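Local coordinates for protein chitooligosaccharide oxidase (Gibberella zeae, PDB 6Y0R) that oxidises the C1 hydroxyl of chitooligosaccharides to the lactone with a bicovalently bound FAD, reducing molecular oxygen to hydrogen peroxide, at residues D279-L293 against V305-F319. Residues are numbered along the deposited sequence; the frame is centred on the assembly and turned at random.
Sequences DGAYIGDEASLRKAL and VTATTVDWMGLVTHF
Arg-290 and Leu-289 of helix 286-293 meet Val-305 and Ala-307 in a beta-alpha-beta crossover, whose two parallel strands flank strand 233-239 in the seven-stranded antiparallel sheet; edge strand 305-310 runs at 144° to the helix. Leu-289 CD1 lies 4.1 Å from both Val-305 CG1 and Ala-307 CB; the small methyl of Ala-307 is consistent with the 8.7 Å closest approach of helix and strand axes, while branched Val-305 also receives Leu-293 CD1. Arg-290 stretches its extended chain past Val-305 in the opposite direction. Its NH1 donates to Val-305 O (2.8 Å) from above the carbonyl plane, and NH2 adds a weak bond to the same oxygen. One turn earlier, Glu-286 reaches out with CG anti to its backbone N (chi1 -179°), and its OE2 takes both NE and NH2 of Arg-290 in the guanidinium plane, a side-on salt bridge that fixes the rotation of the group. Asp-285, the N-cap, has a carboxylate short enough to reach back to Ser-288 N, which lacks a helical carbonyl partner. On the sheet's opposite face, Phe-319, about 8 Å from the FAD, turns its ring edge to Gly-280 O, and Leu-315 CD2 touches Ala-281 CB. Finally, a water donates to Glu-286 OE1 and accepts from Thr-309 N, each at 2.8 Å.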
loop_
_atom_site.group_PDB
_atom_site.type_symbol
_atom_site.label_atom_id
_atom_site.label_comp_id
_atom_site.label_asym_id
_atom_site.label_seq_id
_atom_site.Cartn_x
_atom_site.Cartn_y
_atom_site.Cartn_z
ATOM N N ASP A 279 1.458 0.120 -18.759
ATOM C CA ASP A 279 1.085 -1.279 -18.424
ATOM C C ASP A 279 -0.244 -1.268 -17.696
ATOM O O ASP A 279 -0.575 -0.301 -17.007
ATOM C CB ASP A 279 2.146 -2.042 -17.652
ATOM C CG ASP A 279 2.246 -1.591 -16.251
ATOM O OD1 ASP A 279 2.977 -0.592 -16.040
ATOM O OD2 ASP A 279 1.600 -2.273 -15.376
ATOM N N GLY A 280 -1.027 -2.322 -17.879
ATOM C CA GLY A 280 -2.323 -2.361 -17.217
ATOM C C GLY A 280 -2.962 -3.723 -17.314
ATOM O O GLY A 280 -2.345 -4.665 -17.865
ATOM N N ALA A 281 -4.186 -3.805 -16.826
ATOM C CA ALA A 281 -5.006 -5.026 -16.916
ATOM C C ALA A 281 -6.422 -4.654 -17.305
ATOM O O ALA A 281 -6.927 -3.626 -16.897
ATOM C CB ALA A 281 -5.023 -5.790 -15.629
ATOM N N TYR A 282 -7.055 -5.561 -18.054
ATOM C CA TYR A 282 -8.412 -5.346 -18.583
ATOM C C TYR A 282 -9.264 -6.576 -18.235
ATOM O O TYR A 282 -8.913 -7.701 -18.619
ATOM C CB TYR A 282 -8.345 -5.134 -20.086
ATOM C CG TYR A 282 -9.694 -5.047 -20.756
ATOM C CD1 TYR A 282 -10.389 -3.849 -20.757
ATOM C CD2 TYR A 282 -10.238 -6.131 -21.418
ATOM C CE1 TYR A 282 -11.630 -3.718 -21.366
ATOM C CE2 TYR A 282 -11.483 -6.018 -22.022
ATOM C CZ TYR A 282 -12.168 -4.817 -22.012
ATOM O OH TYR A 282 -13.399 -4.710 -22.612
ATOM N N ILE A 283 -10.359 -6.387 -17.526
ATOM C CA ILE A 283 -11.257 -7.521 -17.203
ATOM C C ILE A 283 -12.045 -7.828 -18.481
ATOM O O ILE A 283 -12.955 -7.082 -18.875
ATOM C CB ILE A 283 -12.158 -7.231 -16.013
ATOM C CG1 ILE A 283 -11.335 -6.928 -14.767
ATOM C CG2 ILE A 283 -13.094 -8.397 -15.738
ATOM C CD1 ILE A 283 -12.146 -6.256 -13.725
ATOM N N GLY A 284 -11.649 -8.886 -19.151
ATOM C CA GLY A 284 -12.207 -9.273 -20.451
ATOM C C GLY A 284 -11.113 -9.815 -21.347
ATOM O O GLY A 284 -9.964 -9.995 -20.888
ATOM N N ASP A 285 -11.458 -10.117 -22.601
ATOM C CA ASP A 285 -10.506 -10.790 -23.511
ATOM C C ASP A 285 -9.690 -9.814 -24.362
ATOM O O ASP A 285 -9.891 -8.586 -24.338
ATOM C CB ASP A 285 -11.224 -11.819 -24.385
ATOM C CG ASP A 285 -12.214 -11.264 -25.374
ATOM O OD1 ASP A 285 -12.107 -10.097 -25.761
ATOM O OD2 ASP A 285 -13.051 -12.070 -25.828
ATOM N N GLU A 286 -8.738 -10.369 -25.085
ATOM C CA GLU A 286 -7.748 -9.549 -25.807
ATOM C C GLU A 286 -8.444 -8.701 -26.870
ATOM O O GLU A 286 -8.110 -7.493 -27.020
ATOM C CB GLU A 286 -6.666 -10.429 -26.407
ATOM C CG GLU A 286 -5.639 -9.600 -27.137
ATOM C CD GLU A 286 -4.370 -10.338 -27.530
ATOM O OE1 GLU A 286 -4.225 -11.519 -27.161
ATOM O OE2 GLU A 286 -3.497 -9.706 -28.146
ATOM N N ALA A 287 -9.348 -9.293 -27.654
ATOM C CA ALA A 287 -10.008 -8.535 -28.740
ATOM C C ALA A 287 -10.716 -7.307 -28.173
ATOM O O ALA A 287 -10.592 -6.216 -28.771
ATOM C CB ALA A 287 -10.946 -9.450 -29.503
ATOM N N SER A 288 -11.405 -7.466 -27.037
ATOM C CA SER A 288 -12.180 -6.398 -26.361
ATOM C C SER A 288 -11.202 -5.333 -25.841
ATOM O O SER A 288 -11.509 -4.138 -25.972
ATOM C CB SER A 288 -13.028 -6.944 -25.240
ATOM O OG SER A 288 -14.068 -7.770 -25.745
ATOM N N LEU A 289 -10.073 -5.772 -25.286
ATOM C CA LEU A 289 -9.028 -4.826 -24.783
ATOM C C LEU A 289 -8.506 -3.988 -25.955
ATOM O O LEU A 289 -8.380 -2.741 -25.836
ATOM C CB LEU A 289 -7.919 -5.621 -24.094
ATOM C CG LEU A 289 -6.747 -4.825 -23.524
ATOM C CD1 LEU A 289 -5.651 -4.655 -24.539
ATOM C CD2 LEU A 289 -7.199 -3.492 -22.942
ATOM N N ARG A 290 -8.170 -4.628 -27.074
ATOM C CA ARG A 290 -7.639 -3.899 -28.243
ATOM C C ARG A 290 -8.673 -2.889 -28.733
ATOM O O ARG A 290 -8.264 -1.757 -29.044
ATOM C CB ARG A 290 -7.188 -4.918 -29.298
ATOM C CG ARG A 290 -5.914 -5.652 -28.894
ATOM C CD ARG A 290 -5.353 -6.517 -29.997
ATOM N NE ARG A 290 -4.187 -7.238 -29.562
ATOM C CZ ARG A 290 -2.957 -6.755 -29.543
ATOM N NH1 ARG A 290 -2.717 -5.527 -29.954
ATOM N NH2 ARG A 290 -1.961 -7.524 -29.148
ATOM N N LYS A 291 -9.955 -3.247 -28.775
ATOM C CA LYS A 291 -10.999 -2.267 -29.196
ATOM C C LYS A 291 -11.086 -1.108 -28.200
ATOM O O LYS A 291 -11.097 0.067 -28.623
ATOM C CB LYS A 291 -12.345 -2.958 -29.377
ATOM C CG LYS A 291 -12.383 -3.889 -30.577
ATOM C CD LYS A 291 -13.630 -4.758 -30.679
ATOM C CE LYS A 291 -13.371 -6.005 -31.511
ATOM N NZ LYS A 291 -14.511 -6.318 -32.400
ATOM N N ALA A 292 -11.012 -1.406 -26.909
ATOM C CA ALA A 292 -11.129 -0.388 -25.833
ATOM C C ALA A 292 -9.950 0.583 -25.862
ATOM O O ALA A 292 -10.154 1.780 -25.505
ATOM C CB ALA A 292 -11.212 -1.056 -24.488
ATOM N N LEU A 293 -8.753 0.116 -26.207
ATOM C CA LEU A 293 -7.548 0.996 -26.214
ATOM C C LEU A 293 -7.355 1.750 -27.525
ATOM O O LEU A 293 -6.515 2.640 -27.572
ATOM C CB LEU A 293 -6.312 0.143 -25.929
ATOM C CG LEU A 293 -6.100 -0.235 -24.486
ATOM C CD1 LEU A 293 -4.790 -1.026 -24.373
ATOM C CD2 LEU A 293 -6.083 0.970 -23.580
ATOM N N VAL A 305 0.205 -2.278 -29.158
ATOM C CA VAL A 305 -0.228 -2.881 -27.877
ATOM C C VAL A 305 0.215 -4.340 -27.902
ATOM O O VAL A 305 -0.135 -5.037 -28.876
ATOM C CB VAL A 305 -1.744 -2.773 -27.736
ATOM C CG1 VAL A 305 -2.279 -3.499 -26.520
ATOM C CG2 VAL A 305 -2.165 -1.308 -27.724
ATOM N N THR A 306 0.897 -4.777 -26.860
ATOM C CA THR A 306 1.106 -6.219 -26.588
ATOM C C THR A 306 0.121 -6.612 -25.492
ATOM O O THR A 306 -0.128 -5.819 -24.589
ATOM C CB THR A 306 2.548 -6.557 -26.228
ATOM O OG1 THR A 306 2.894 -5.911 -25.007
ATOM C CG2 THR A 306 3.531 -6.171 -27.321
ATOM N N ALA A 307 -0.459 -7.797 -25.563
ATOM C CA ALA A 307 -1.536 -8.189 -24.631
ATOM C C ALA A 307 -1.685 -9.701 -24.596
ATOM O O ALA A 307 -1.513 -10.403 -25.656
ATOM C CB ALA A 307 -2.832 -7.536 -25.009
ATOM N N THR A 308 -2.017 -10.192 -23.428
ATOM C CA THR A 308 -2.217 -11.635 -23.212
ATOM C C THR A 308 -3.400 -11.827 -22.284
ATOM O O THR A 308 -3.415 -11.219 -21.208
ATOM C CB THR A 308 -0.969 -12.304 -22.645
ATOM O OG1 THR A 308 0.153 -12.071 -23.501
ATOM C CG2 THR A 308 -1.196 -13.787 -22.477
ATOM N N THR A 309 -4.332 -12.689 -22.680
ATOM C CA THR A 309 -5.449 -13.054 -21.798
ATOM C C THR A 309 -5.047 -14.270 -20.966
ATOM O O THR A 309 -4.675 -15.339 -21.562
ATOM C CB THR A 309 -6.728 -13.300 -22.592
ATOM O OG1 THR A 309 -6.987 -12.154 -23.393
ATOM C CG2 THR A 309 -7.925 -13.560 -21.707
ATOM N N VAL A 310 -5.258 -14.169 -19.680
ATOM C CA VAL A 310 -4.998 -15.229 -18.675
ATOM C C VAL A 310 -6.200 -15.277 -17.733
ATOM O O VAL A 310 -7.192 -14.572 -17.969
ATOM C CB VAL A 310 -3.677 -14.944 -17.947
ATOM C CG1 VAL A 310 -2.493 -15.070 -18.880
ATOM C CG2 VAL A 310 -3.668 -13.576 -17.296
ATOM N N ASP A 311 -6.151 -16.125 -16.721
ATOM C CA ASP A 311 -7.133 -16.113 -15.621
ATOM C C ASP A 311 -6.515 -15.345 -14.465
ATOM O O ASP A 311 -5.344 -14.918 -14.532
ATOM C CB ASP A 311 -7.618 -17.531 -15.281
ATOM C CG ASP A 311 -6.551 -18.439 -14.722
ATOM O OD1 ASP A 311 -5.623 -17.944 -14.019
ATOM O OD2 ASP A 311 -6.668 -19.658 -14.985
ATOM N N TRP A 312 -7.309 -15.108 -13.451
ATOM C CA TRP A 312 -6.887 -14.285 -12.304
ATOM C C TRP A 312 -5.562 -14.776 -11.715
ATOM O O TRP A 312 -4.639 -13.989 -11.443
ATOM C CB TRP A 312 -8.015 -14.295 -11.273
ATOM C CG TRP A 312 -7.644 -13.557 -10.038
ATOM C CD1 TRP A 312 -7.353 -14.048 -8.804
ATOM C CD2 TRP A 312 -7.436 -12.142 -9.967
ATOM N NE1 TRP A 312 -7.000 -13.034 -7.960
ATOM C CE2 TRP A 312 -7.073 -11.850 -8.636
ATOM C CE3 TRP A 312 -7.519 -11.112 -10.912
ATOM C CZ2 TRP A 312 -6.826 -10.552 -8.199
ATOM C CZ3 TRP A 312 -7.307 -9.833 -10.470
ATOM C CH2 TRP A 312 -6.960 -9.561 -9.146
ATOM N N MET A 313 -5.419 -16.081 -11.444
ATOM C CA MET A 313 -4.195 -16.579 -10.803
ATOM C C MET A 313 -3.014 -16.409 -11.769
ATOM O O MET A 313 -1.913 -16.113 -11.304
ATOM C CB MET A 313 -4.384 -18.036 -10.375
ATOM C CG MET A 313 -3.377 -18.510 -9.425
ATOM S SD MET A 313 -3.534 -17.720 -7.791
ATOM C CE MET A 313 -1.854 -17.110 -7.689
ATOM N N GLY A 314 -3.235 -16.548 -13.075
ATOM C CA GLY A 314 -2.248 -16.248 -14.138
ATOM C C GLY A 314 -1.803 -14.781 -14.131
ATOM O O GLY A 314 -0.599 -14.507 -14.308
ATOM N N LEU A 315 -2.745 -13.887 -13.892
ATOM C CA LEU A 315 -2.479 -12.433 -13.819
ATOM C C LEU A 315 -1.632 -12.183 -12.570
ATOM O O LEU A 315 -0.619 -11.462 -12.678
ATOM C CB LEU A 315 -3.840 -11.727 -13.817
ATOM C CG LEU A 315 -3.884 -10.213 -14.018
ATOM C CD1 LEU A 315 -3.343 -9.498 -12.830
ATOM C CD2 LEU A 315 -3.288 -9.765 -15.316
ATOM N N VAL A 316 -2.021 -12.705 -11.399
ATOM C CA VAL A 316 -1.246 -12.562 -10.139
ATOM C C VAL A 316 0.178 -13.085 -10.346
ATOM O O VAL A 316 1.150 -12.454 -9.914
ATOM C CB VAL A 316 -1.945 -13.299 -8.992
ATOM C CG1 VAL A 316 -1.065 -13.407 -7.748
ATOM C CG2 VAL A 316 -3.300 -12.698 -8.720
ATOM N N THR A 317 0.312 -14.204 -11.037
ATOM C CA THR A 317 1.631 -14.828 -11.223
ATOM C C THR A 317 2.440 -13.915 -12.150
ATOM O O THR A 317 3.633 -13.747 -11.919
ATOM C CB THR A 317 1.407 -16.292 -11.631
ATOM O OG1 THR A 317 0.700 -16.347 -12.864
ATOM C CG2 THR A 317 0.678 -17.060 -10.570
ATOM N N HIS A 318 1.840 -13.395 -13.214
ATOM C CA HIS A 318 2.550 -12.584 -14.219
ATOM C C HIS A 318 3.157 -11.364 -13.534
ATOM O O HIS A 318 4.320 -11.077 -13.754
ATOM C CB HIS A 318 1.606 -12.164 -15.340
ATOM C CG HIS A 318 2.189 -11.111 -16.210
ATOM N ND1 HIS A 318 3.254 -11.378 -17.060
ATOM C CD2 HIS A 318 1.865 -9.801 -16.382
ATOM C CE1 HIS A 318 3.553 -10.274 -17.731
ATOM N NE2 HIS A 318 2.715 -9.294 -17.345
ATOM N N PHE A 319 2.383 -10.683 -12.704
ATOM C CA PHE A 319 2.839 -9.414 -12.070
ATOM C C PHE A 319 3.735 -9.672 -10.862
ATOM O O PHE A 319 4.323 -8.683 -10.367
ATOM C CB PHE A 319 1.652 -8.510 -11.742
ATOM C CG PHE A 319 1.067 -7.777 -12.916
ATOM C CD1 PHE A 319 1.823 -6.832 -13.596
ATOM C CD2 PHE A 319 -0.214 -8.024 -13.366
ATOM C CE1 PHE A 319 1.309 -6.169 -14.700
ATOM C CE2 PHE A 319 -0.738 -7.345 -14.451
ATOM C CZ PHE A 319 0.027 -6.408 -15.115
HETATM O O HOH W 1 -4.601 -13.575 -25.350
#